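Local coordinates for putative uncharacterized protein (Chaetomium thermophilum, PDB 5T8V) that is the HEAT-repeat C-terminal fragment of the cohesin loader Scc2, a nuclear factor that probably binds chromatin and helps load cohesin onto it, at residues A[452-457]-A[629-634]; A[685-690]-A[718-723]; A[1045-1050]-A[1072-1077]; A[1299-1304]-A[1375-1380]. All coordinates share one frame; numbering follows the deposited sequence.

Interaction 1 (A[452-457]-A[629-634]); sequences ALELLG and RSKSLK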
# COMPACT_ATOMS: atom_id res chain seq x y z
N ALA A 452 -5.04 -15.27 -7.59
CA ALA A 452 -3.62 -15.58 -7.73
C ALA A 452 -2.78 -14.67 -6.85
O ALA A 452 -1.85 -15.13 -6.17
CB ALA A 452 -3.21 -15.47 -9.19
N LEU A 453 -3.06 -13.37 -6.86
CA LEU A 453 -2.34 -12.45 -6.00
C LEU A 453 -2.58 -12.77 -4.53
O LEU A 453 -1.65 -12.80 -3.72
CB LEU A 453 -2.75 -11.01 -6.30
CG LEU A 453 -2.39 -10.49 -7.70
CD1 LEU A 453 -3.12 -9.19 -8.00
CD2 LEU A 453 -0.88 -10.28 -7.81
N GLU A 454 -3.84 -13.02 -4.16
CA GLU A 454 -4.18 -13.28 -2.77
C GLU A 454 -3.44 -14.51 -2.24
O GLU A 454 -3.02 -14.53 -1.08
CB GLU A 454 -5.69 -13.45 -2.63
CG GLU A 454 -6.16 -13.82 -1.23
CD GLU A 454 -7.63 -13.54 -1.02
OE1 GLU A 454 -8.31 -13.15 -2.00
OE2 GLU A 454 -8.12 -13.71 0.12
N LEU A 455 -3.27 -15.54 -3.07
CA LEU A 455 -2.57 -16.74 -2.63
C LEU A 455 -1.06 -16.55 -2.67
O LEU A 455 -0.35 -16.97 -1.76
CB LEU A 455 -2.98 -17.94 -3.48
CG LEU A 455 -4.37 -18.53 -3.25
CD1 LEU A 455 -4.52 -19.80 -4.07
CD2 LEU A 455 -4.66 -18.81 -1.78
N LEU A 456 -0.55 -15.93 -3.74
CA LEU A 456 0.87 -15.60 -3.79
C LEU A 456 1.30 -14.81 -2.57
O LEU A 456 2.45 -14.91 -2.13
CB LEU A 456 1.19 -14.82 -5.07
CG LEU A 456 1.20 -15.64 -6.37
CD1 LEU A 456 1.25 -14.72 -7.58
CD2 LEU A 456 2.38 -16.60 -6.40
N GLY A 457 0.38 -14.03 -1.99
CA GLY A 457 0.66 -13.34 -0.75
C GLY A 457 0.92 -14.29 0.41
O GLY A 457 1.96 -14.21 1.07
N ARG A 629 -5.85 -5.10 -2.77
CA ARG A 629 -4.89 -4.13 -2.26
C ARG A 629 -4.65 -4.33 -0.76
O ARG A 629 -3.51 -4.49 -0.32
CB ARG A 629 -5.39 -2.72 -2.54
CG ARG A 629 -4.52 -1.60 -1.98
CD ARG A 629 -5.20 -0.25 -2.12
NE ARG A 629 -5.48 0.08 -3.52
CZ ARG A 629 -6.26 1.08 -3.91
NH1 ARG A 629 -6.87 1.85 -3.01
NH2 ARG A 629 -6.44 1.30 -5.20
N SER A 630 -5.73 -4.32 0.03
CA SER A 630 -5.59 -4.50 1.47
C SER A 630 -4.98 -5.86 1.79
O SER A 630 -4.15 -5.98 2.70
CB SER A 630 -6.94 -4.35 2.16
OG SER A 630 -7.84 -5.37 1.74
N LYS A 631 -5.38 -6.89 1.05
CA LYS A 631 -4.81 -8.22 1.25
C LYS A 631 -3.31 -8.22 0.93
O LYS A 631 -2.51 -8.81 1.67
CB LYS A 631 -5.55 -9.23 0.39
CG LYS A 631 -5.02 -10.65 0.47
CD LYS A 631 -4.98 -11.16 1.90
CE LYS A 631 -4.74 -12.66 1.94
NZ LYS A 631 -3.61 -13.06 1.07
N SER A 632 -2.92 -7.58 -0.17
CA SER A 632 -1.51 -7.46 -0.50
C SER A 632 -0.74 -6.77 0.62
O SER A 632 0.33 -7.22 1.03
CB SER A 632 -1.33 -6.72 -1.82
OG SER A 632 -1.72 -7.53 -2.92
N LEU A 633 -1.27 -5.65 1.11
CA LEU A 633 -0.61 -4.94 2.21
C LEU A 633 -0.45 -5.85 3.42
O LEU A 633 0.62 -5.91 4.04
CB LEU A 633 -1.39 -3.69 2.58
CG LEU A 633 -1.50 -2.62 1.48
CD1 LEU A 633 -2.47 -1.53 1.90
CD2 LEU A 633 -0.13 -2.03 1.17
N LYS A 634 -1.51 -6.58 3.77
CA LYS A 634 -1.44 -7.53 4.88
C LYS A 634 -0.30 -8.52 4.68
O LYS A 634 0.52 -8.74 5.58
CB LYS A 634 -2.78 -8.25 5.01
CG LYS A 634 -2.88 -9.24 6.15
CD LYS A 634 -4.28 -9.26 6.76
CE LYS A 634 -5.37 -9.54 5.71
NZ LYS A 634 -6.74 -9.44 6.29
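K631 reaches out of helix 628-642 to take hold of the backbone of helix 446-474 rather than a charged side chain. Its ammonium nitrogen, K631 NZ, lies 2.7 Å from E454 O, a hydrogen bond made in the carbonyl plane on a lone pair, with a C=O...N angle of 132°. The lysine also rests on the aliphatic part of the glutamate. K631 CG is 3.8 Å from E454 CG, and K631 CE comes back to within 3.7 Å of the same E454 CG, the two side chains crossing at about a right angle. Bends at chi2 (56°) and chi4 (48°) curl the lysine chain around this methylene and turn the ammonium back to the carbonyl. Both helices belong to the all-helical HEAT-repeat solenoid, and the contact joins segments that lie 172 residues apart in the chain. The E454 carboxylate looks elsewhere: E454 OE2 stays 4.7 Å from K631 NZ, while E454 OE1 makes a salt bridge with R402. At that distance the carboxylate would probably still help to stabilise the ammonium charge. About a turn further on, G457 has no side chain to stand between the helices, which come close here, E454 CA and K631 CA being 6.5 Å apart. Helix 610-619 touches both helices, with I616 against L453 and L456, and L617 against S632. On the first helix, M435 of helix 423-440 packs on A452 and L456.

Interaction 2 (A[685-690]-A[718-723]); sequences ALEEKM and LRNSNR
E687, near the start of helix 685-696, sends one carboxylate oxygen to each of two consecutive residues, R719 at the end of helix 703-719 and N720 just beyond it. Its CG stands anti to the backbone N (chi1 -174°) and the chain runs on extended, which carries the carboxylate across to both. E687 OE1 forms a salt bridge with R719 NH1 at 2.6 Å, coming in at the edge of the guanidinium; the hydrogen bond within it is weak, and the two flat groups are turned 38° from each other. E687 OE2 accepts from N720 ND2 at 2.9 Å on its anti side, with the donor lying somewhat out of the carboxylate plane. The other end of the same amide is used as well, since N720 OD1 accepts from N722 N at 3.1 Å. This is an Asx turn, and it shapes the tight connection between helices 703-719 and 723-735, part of the helical-repeat region related to the PDS5 family. N722 in turn is the N-cap of helix 723-735, its OD1 held by L725 N and, more weakly, by V724 N. One residue along the first helix, the extended chain of E688 ends near this cap, with E688 OE2 3.3 Å from N722 ND2 and the carboxylate and amide planes 76° apart. L725 packs against E688 and N720, and I680 of helix 666-682 against E687 and R719.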
# COMPACT_ATOMS: atom_id res chain seq x y z
N ALA A 685 16.79 2.45 12.01
CA ALA A 685 17.82 3.15 11.24
C ALA A 685 17.24 3.74 9.96
O ALA A 685 17.70 4.79 9.50
CB ALA A 685 18.96 2.19 10.90
N LEU A 686 16.23 3.09 9.38
CA LEU A 686 15.57 3.65 8.20
C LEU A 686 14.92 4.98 8.51
O LEU A 686 14.78 5.83 7.62
CB LEU A 686 14.52 2.66 7.68
CG LEU A 686 15.04 1.31 7.20
CD1 LEU A 686 13.91 0.30 7.18
CD2 LEU A 686 15.68 1.43 5.84
N GLU A 687 14.52 5.19 9.77
CA GLU A 687 13.75 6.36 10.16
C GLU A 687 14.28 7.64 9.53
O GLU A 687 13.57 8.33 8.80
CB GLU A 687 13.74 6.47 11.69
CG GLU A 687 12.85 7.57 12.22
CD GLU A 687 12.49 7.36 13.68
OE1 GLU A 687 11.71 6.43 13.98
OE2 GLU A 687 13.00 8.12 14.53
N GLU A 688 15.55 7.96 9.78
CA GLU A 688 16.09 9.24 9.33
C GLU A 688 15.89 9.44 7.84
O GLU A 688 15.55 10.55 7.39
CB GLU A 688 17.57 9.35 9.69
CG GLU A 688 18.22 10.63 9.17
CD GLU A 688 19.51 10.98 9.89
OE1 GLU A 688 20.12 10.06 10.48
OE2 GLU A 688 19.90 12.16 9.86
N LYS A 689 16.08 8.39 7.04
CA LYS A 689 15.98 8.55 5.59
C LYS A 689 14.55 8.46 5.07
O LYS A 689 14.32 8.76 3.90
CB LYS A 689 16.86 7.51 4.89
CG LYS A 689 16.17 6.20 4.52
CD LYS A 689 17.14 5.23 3.87
CE LYS A 689 16.43 4.26 2.93
NZ LYS A 689 15.84 4.95 1.74
N MET A 690 13.60 8.05 5.91
CA MET A 690 12.21 7.92 5.47
C MET A 690 11.34 9.10 5.89
O MET A 690 10.34 9.38 5.22
CB MET A 690 11.61 6.63 6.02
CG MET A 690 12.32 5.37 5.52
SD MET A 690 11.40 3.84 5.80
CE MET A 690 10.25 3.88 4.44
N LEU A 718 8.63 12.78 18.40
CA LEU A 718 8.84 12.40 19.80
C LEU A 718 9.92 11.33 19.93
O LEU A 718 10.70 11.34 20.89
CB LEU A 718 7.53 11.91 20.42
CG LEU A 718 6.38 12.93 20.48
CD1 LEU A 718 5.18 12.32 21.19
CD2 LEU A 718 6.82 14.22 21.18
N ARG A 719 9.99 10.40 18.97
CA ARG A 719 10.98 9.32 19.06
C ARG A 719 12.40 9.85 18.88
O ARG A 719 13.27 9.63 19.73
CB ARG A 719 10.69 8.25 18.01
CG ARG A 719 9.45 7.41 18.28
CD ARG A 719 9.51 6.10 17.50
NE ARG A 719 8.30 5.88 16.71
CZ ARG A 719 8.20 6.03 15.39
NH1 ARG A 719 9.24 6.41 14.66
NH2 ARG A 719 7.04 5.79 14.79
N ASN A 720 12.65 10.52 17.77
CA ASN A 720 14.00 10.86 17.34
C ASN A 720 14.42 12.21 17.92
O ASN A 720 13.71 13.20 17.79
CB ASN A 720 14.08 10.90 15.82
CG ASN A 720 15.43 10.48 15.29
OD1 ASN A 720 16.46 10.91 15.79
ND2 ASN A 720 15.42 9.63 14.27
N SER A 721 15.59 12.23 18.56
CA SER A 721 16.15 13.46 19.12
C SER A 721 17.01 14.22 18.12
O SER A 721 17.56 15.27 18.48
CB SER A 721 16.97 13.14 20.37
OG SER A 721 18.04 12.26 20.07
N ASN A 722 17.14 13.73 16.90
CA ASN A 722 17.91 14.44 15.88
C ASN A 722 17.31 15.82 15.65
O ASN A 722 16.11 15.96 15.37
CB ASN A 722 17.92 13.63 14.58
CG ASN A 722 18.72 14.30 13.47
OD1 ASN A 722 18.53 15.49 13.18
ND2 ASN A 722 19.61 13.55 12.84
N ARG A 723 18.15 16.85 15.76
CA ARG A 723 17.66 18.22 15.65
C ARG A 723 17.31 18.59 14.21
O ARG A 723 16.38 19.37 13.99
CB ARG A 723 18.71 19.19 16.21
CG ARG A 723 18.82 19.15 17.72
CD ARG A 723 20.06 19.86 18.22
NE ARG A 723 20.01 20.07 19.67
CZ ARG A 723 21.04 20.46 20.41
NH1 ARG A 723 22.23 20.66 19.85
NH2 ARG A 723 20.90 20.63 21.71

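Interaction 3 (A[1045-1050]-A[1072-1077]); sequences RNYVAA and LRSLKE
Y1047 leaves the loop between helices 1026-1042 and 1050-1062 and extends its ring, hydroxyl first, to helix 1065-1086, where S1074 and L1075 receive it. With CG beside the backbone N and anti to the carbonyl carbon (chi1 -84°), the side chain sets out toward the helix and its hydroxyl reaches S1074. S1074 has OG anti to its own backbone N (chi1 -177°), a rotation that brings the hydroxyl to the ring edge, near the ring plane. Y1047 OH and S1074 OG are hydrogen-bonded, and either may be the donor; the modelled 2.4 Å between Y1047 OH and S1074 OG is very short and should not be taken literally. S1074 OG also bonds to G1037 O, so the buried serine links tyrosine and helix 1026-1042. L1075 supplies the apolar share: one methyl, L1075 CD2, approaches the ring obliquely, 3.7 Å from Y1047 CE1. The F1078 ring meets the tyrosine ring as well, and C1040, Q1041 and T1121 add further neighbours. On the loop side the backbone turns sharply, A1049 N bonding to N1046 O at 3.2 Å. This type I beta turn joins successive helices of the alpha-solenoid, with its tyrosine anchored in the packed helices, as in a HEAT-repeat fold.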
# COMPACT_ATOMS: atom_id res chain seq x y z
N ARG A 1045 -6.21 61.87 3.32
CA ARG A 1045 -6.83 63.07 2.77
C ARG A 1045 -5.91 63.81 1.81
O ARG A 1045 -6.40 64.59 0.98
CB ARG A 1045 -7.28 64.00 3.90
CG ARG A 1045 -8.50 63.49 4.66
CD ARG A 1045 -9.49 64.60 4.97
NE ARG A 1045 -9.97 65.26 3.76
CZ ARG A 1045 -10.92 64.79 2.96
NH1 ARG A 1045 -11.52 63.64 3.23
NH2 ARG A 1045 -11.28 65.48 1.88
N ASN A 1046 -4.60 63.59 1.90
CA ASN A 1046 -3.69 64.21 0.95
C ASN A 1046 -3.80 63.59 -0.44
O ASN A 1046 -3.45 64.25 -1.43
CB ASN A 1046 -2.25 64.10 1.45
CG ASN A 1046 -1.94 65.09 2.55
OD1 ASN A 1046 -1.62 64.70 3.68
ND2 ASN A 1046 -2.03 66.37 2.23
N TYR A 1047 -4.27 62.35 -0.54
CA TYR A 1047 -4.41 61.70 -1.84
C TYR A 1047 -5.24 62.53 -2.80
O TYR A 1047 -4.89 62.67 -3.98
CB TYR A 1047 -5.06 60.32 -1.68
CG TYR A 1047 -4.12 59.19 -1.32
CD1 TYR A 1047 -3.11 58.80 -2.20
CD2 TYR A 1047 -4.26 58.49 -0.13
CE1 TYR A 1047 -2.26 57.76 -1.88
CE2 TYR A 1047 -3.41 57.45 0.19
CZ TYR A 1047 -2.41 57.09 -0.69
OH TYR A 1047 -1.57 56.05 -0.37
N VAL A 1048 -6.35 63.10 -2.33
CA VAL A 1048 -7.32 63.76 -3.20
C VAL A 1048 -6.99 65.24 -3.34
O VAL A 1048 -7.88 66.06 -3.61
CB VAL A 1048 -8.76 63.58 -2.67
CG1 VAL A 1048 -9.14 62.11 -2.67
CG2 VAL A 1048 -8.91 64.18 -1.27
N ALA A 1049 -5.72 65.60 -3.18
CA ALA A 1049 -5.27 66.96 -3.39
C ALA A 1049 -4.76 67.12 -4.81
O ALA A 1049 -4.03 66.26 -5.32
CB ALA A 1049 -4.18 67.34 -2.39
N ALA A 1050 -5.14 68.22 -5.46
CA ALA A 1050 -4.65 68.50 -6.81
C ALA A 1050 -3.14 68.43 -6.88
O ALA A 1050 -2.57 68.17 -7.95
CB ALA A 1050 -5.15 69.87 -7.27
N LEU A 1072 1.81 52.35 -6.62
CA LEU A 1072 0.99 51.17 -6.37
C LEU A 1072 1.18 50.65 -4.95
O LEU A 1072 0.22 50.18 -4.33
CB LEU A 1072 1.33 50.07 -7.38
CG LEU A 1072 0.89 50.31 -8.82
CD1 LEU A 1072 1.45 49.24 -9.74
CD2 LEU A 1072 -0.63 50.36 -8.93
N ARG A 1073 2.40 50.72 -4.42
CA ARG A 1073 2.63 50.25 -3.06
C ARG A 1073 1.91 51.12 -2.04
O ARG A 1073 1.32 50.61 -1.08
CB ARG A 1073 4.13 50.20 -2.77
CG ARG A 1073 4.85 49.07 -3.50
CD ARG A 1073 6.35 49.11 -3.30
NE ARG A 1073 7.00 47.93 -3.85
CZ ARG A 1073 8.31 47.74 -3.90
NH1 ARG A 1073 9.14 48.67 -3.44
NH2 ARG A 1073 8.81 46.63 -4.43
N SER A 1074 1.93 52.44 -2.25
CA SER A 1074 1.19 53.34 -1.38
C SER A 1074 -0.30 53.02 -1.41
O SER A 1074 -0.93 52.82 -0.36
CB SER A 1074 1.43 54.79 -1.79
OG SER A 1074 0.78 55.69 -0.91
N LEU A 1075 -0.89 52.96 -2.61
CA LEU A 1075 -2.30 52.62 -2.71
C LEU A 1075 -2.59 51.27 -2.07
O LEU A 1075 -3.66 51.08 -1.47
CB LEU A 1075 -2.74 52.61 -4.17
CG LEU A 1075 -2.53 53.91 -4.96
CD1 LEU A 1075 -3.09 53.77 -6.37
CD2 LEU A 1075 -3.15 55.11 -4.25
N LYS A 1076 -1.66 50.32 -2.17
CA LYS A 1076 -1.86 49.00 -1.59
C LYS A 1076 -1.93 49.07 -0.07
O LYS A 1076 -2.81 48.48 0.56
CB LYS A 1076 -0.75 48.05 -2.03
CG LYS A 1076 -0.90 46.62 -1.52
CD LYS A 1076 0.24 45.75 -2.02
CE LYS A 1076 1.11 45.26 -0.87
NZ LYS A 1076 2.42 44.74 -1.35
N GLU A 1077 -0.99 49.80 0.55
CA GLU A 1077 -1.04 49.97 2.00
C GLU A 1077 -2.33 50.66 2.42
O GLU A 1077 -3.02 50.21 3.34
CB GLU A 1077 0.18 50.77 2.47
CG GLU A 1077 1.51 50.08 2.21
CD GLU A 1077 1.58 48.71 2.86
OE1 GLU A 1077 1.13 48.58 4.02
OE2 GLU A 1077 2.07 47.77 2.20

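Interaction 4 (A[1299-1304]-A[1375-1380]); sequences AAMERL and LAIWEV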
# COMPACT_ATOMS: atom_id res chain seq x y z
N ALA A 1299 -25.15 18.72 -29.71
CA ALA A 1299 -26.34 19.09 -30.47
C ALA A 1299 -26.17 20.47 -31.10
O ALA A 1299 -26.52 20.69 -32.26
CB ALA A 1299 -27.57 19.06 -29.57
N ALA A 1300 -25.62 21.42 -30.34
CA ALA A 1300 -25.39 22.76 -30.87
C ALA A 1300 -24.30 22.76 -31.93
O ALA A 1300 -24.37 23.52 -32.91
CB ALA A 1300 -25.04 23.72 -29.74
N MET A 1301 -23.28 21.91 -31.76
CA MET A 1301 -22.21 21.84 -32.75
C MET A 1301 -22.71 21.22 -34.05
O MET A 1301 -22.41 21.72 -35.14
CB MET A 1301 -21.03 21.04 -32.19
CG MET A 1301 -20.35 21.70 -31.01
SD MET A 1301 -18.79 20.91 -30.54
CE MET A 1301 -19.37 19.32 -29.94
N GLU A 1302 -23.48 20.13 -33.96
CA GLU A 1302 -24.10 19.56 -35.15
C GLU A 1302 -25.04 20.55 -35.82
O GLU A 1302 -25.08 20.65 -37.05
CB GLU A 1302 -24.84 18.27 -34.79
CG GLU A 1302 -23.95 17.14 -34.32
CD GLU A 1302 -24.74 15.96 -33.80
OE1 GLU A 1302 -25.99 16.03 -33.79
OE2 GLU A 1302 -24.12 14.95 -33.39
N ARG A 1303 -25.81 21.30 -35.02
CA ARG A 1303 -26.73 22.28 -35.58
C ARG A 1303 -25.97 23.36 -36.34
O ARG A 1303 -26.32 23.70 -37.48
CB ARG A 1303 -27.57 22.89 -34.45
CG ARG A 1303 -28.66 23.84 -34.92
CD ARG A 1303 -29.71 24.08 -33.84
NE ARG A 1303 -29.12 24.55 -32.58
CZ ARG A 1303 -28.89 23.79 -31.52
NH1 ARG A 1303 -29.19 22.50 -31.51
NH2 ARG A 1303 -28.35 24.34 -30.43
N LEU A 1304 -24.92 23.91 -35.73
CA LEU A 1304 -24.12 24.94 -36.40
C LEU A 1304 -23.49 24.40 -37.68
O LEU A 1304 -23.62 25.00 -38.75
CB LEU A 1304 -23.03 25.46 -35.45
CG LEU A 1304 -21.92 26.29 -36.09
CD1 LEU A 1304 -22.48 27.49 -36.84
CD2 LEU A 1304 -20.92 26.73 -35.03
N LEU A 1375 -14.43 21.58 -40.09
CA LEU A 1375 -13.77 20.29 -39.93
C LEU A 1375 -13.26 20.11 -38.51
O LEU A 1375 -13.31 19.01 -37.95
CB LEU A 1375 -12.63 20.14 -40.93
CG LEU A 1375 -13.04 19.89 -42.39
CD1 LEU A 1375 -12.80 21.12 -43.23
CD2 LEU A 1375 -12.30 18.70 -42.97
N ALA A 1376 -12.75 21.19 -37.90
CA ALA A 1376 -12.30 21.11 -36.51
C ALA A 1376 -13.48 20.87 -35.57
O ALA A 1376 -13.42 20.00 -34.69
CB ALA A 1376 -11.55 22.38 -36.14
N ILE A 1377 -14.56 21.64 -35.75
CA ILE A 1377 -15.76 21.44 -34.93
C ILE A 1377 -16.19 19.99 -34.98
O ILE A 1377 -16.37 19.34 -33.94
CB ILE A 1377 -16.89 22.37 -35.41
CG1 ILE A 1377 -16.53 23.84 -35.19
CG2 ILE A 1377 -18.20 22.05 -34.68
CD1 ILE A 1377 -17.46 24.81 -35.88
N TRP A 1378 -16.36 19.44 -36.18
CA TRP A 1378 -16.82 18.07 -36.31
C TRP A 1378 -15.81 17.08 -35.75
O TRP A 1378 -16.19 16.04 -35.20
CB TRP A 1378 -17.12 17.74 -37.78
CG TRP A 1378 -17.74 16.39 -37.95
CD1 TRP A 1378 -17.10 15.23 -38.26
CD2 TRP A 1378 -19.12 16.06 -37.80
NE1 TRP A 1378 -18.00 14.19 -38.33
CE2 TRP A 1378 -19.25 14.68 -38.04
CE3 TRP A 1378 -20.27 16.80 -37.48
CZ2 TRP A 1378 -20.48 14.02 -37.98
CZ3 TRP A 1378 -21.48 16.15 -37.42
CH2 TRP A 1378 -21.58 14.77 -37.67
N GLU A 1379 -14.51 17.38 -35.88
CA GLU A 1379 -13.49 16.52 -35.29
C GLU A 1379 -13.70 16.41 -33.78
O GLU A 1379 -13.80 15.30 -33.24
CB GLU A 1379 -12.10 17.07 -35.61
CG GLU A 1379 -10.95 16.21 -35.08
CD GLU A 1379 -10.91 14.83 -35.71
OE1 GLU A 1379 -11.49 14.66 -36.81
OE2 GLU A 1379 -10.31 13.91 -35.11
N VAL A 1380 -13.77 17.55 -33.09
CA VAL A 1380 -14.03 17.52 -31.65
C VAL A 1380 -15.36 16.84 -31.37
O VAL A 1380 -15.50 16.14 -30.36
CB VAL A 1380 -14.00 18.95 -31.08
CG1 VAL A 1380 -14.41 18.96 -29.61
CG2 VAL A 1380 -12.61 19.55 -31.24
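Helices 1291-1319 and 1364-1387 run roughly antiparallel, their segment axes 9.9 Å apart at closest approach and 150° between directions, with M1301 and I1377 nearest each other, CA to CA 6.8 Å. I1377 takes part with both branches. Its CG2, anti to the backbone N, meets the base of the methionine, I1377 CG2 being 3.9 Å from M1301 CB. The longer branch ends at L1304: I1377 CD1 lies 4.0 Å from L1304 CD2, and these two side chains cross at about a right angle. W1378 starts out facing away from the other helix, yet with CG anti to its backbone N (chi1 -173°) the indole swings back beside E1302, where W1378 CZ3 stands 4.1 Å from E1302 CG. The glutamate offers its methylene to the ring, the carboxylate plane being tilted 34° from the indole. L1283 of helix 1271-1284 packs on M1301 and V1380, drawing a third helix into the cluster. With no hydrogen bond between the two segments, they meet through carbon atoms alone, while just beyond them the salt bridge of E1302 OE2 to R1381, about a turn past W1378 on helix 1364-1387, adds a polar tie between the same two helices.

How the interactions relate
The four contacts follow one another along the chain without overlap, each closing before the next opens, and none touches another. Interactions 1 and 2 are the nearest pair, with centres 30 Å apart and nearest atoms about 12 Å apart; helix 666-682 lies beside both, touching R629 and L633 in the first and E687, M690 and R719 in the second. Interaction 3 lies far along the elongated solenoid, its centre 68 Å from that of interaction 1 and 53 Å from that of interaction 2. Interaction 4, near the C-terminus, is 52 Å from interaction 3 and 48 Å from interaction 1, centre to centre. Polar bonds mark the first three, whereas interaction 4 relies on apolar packing.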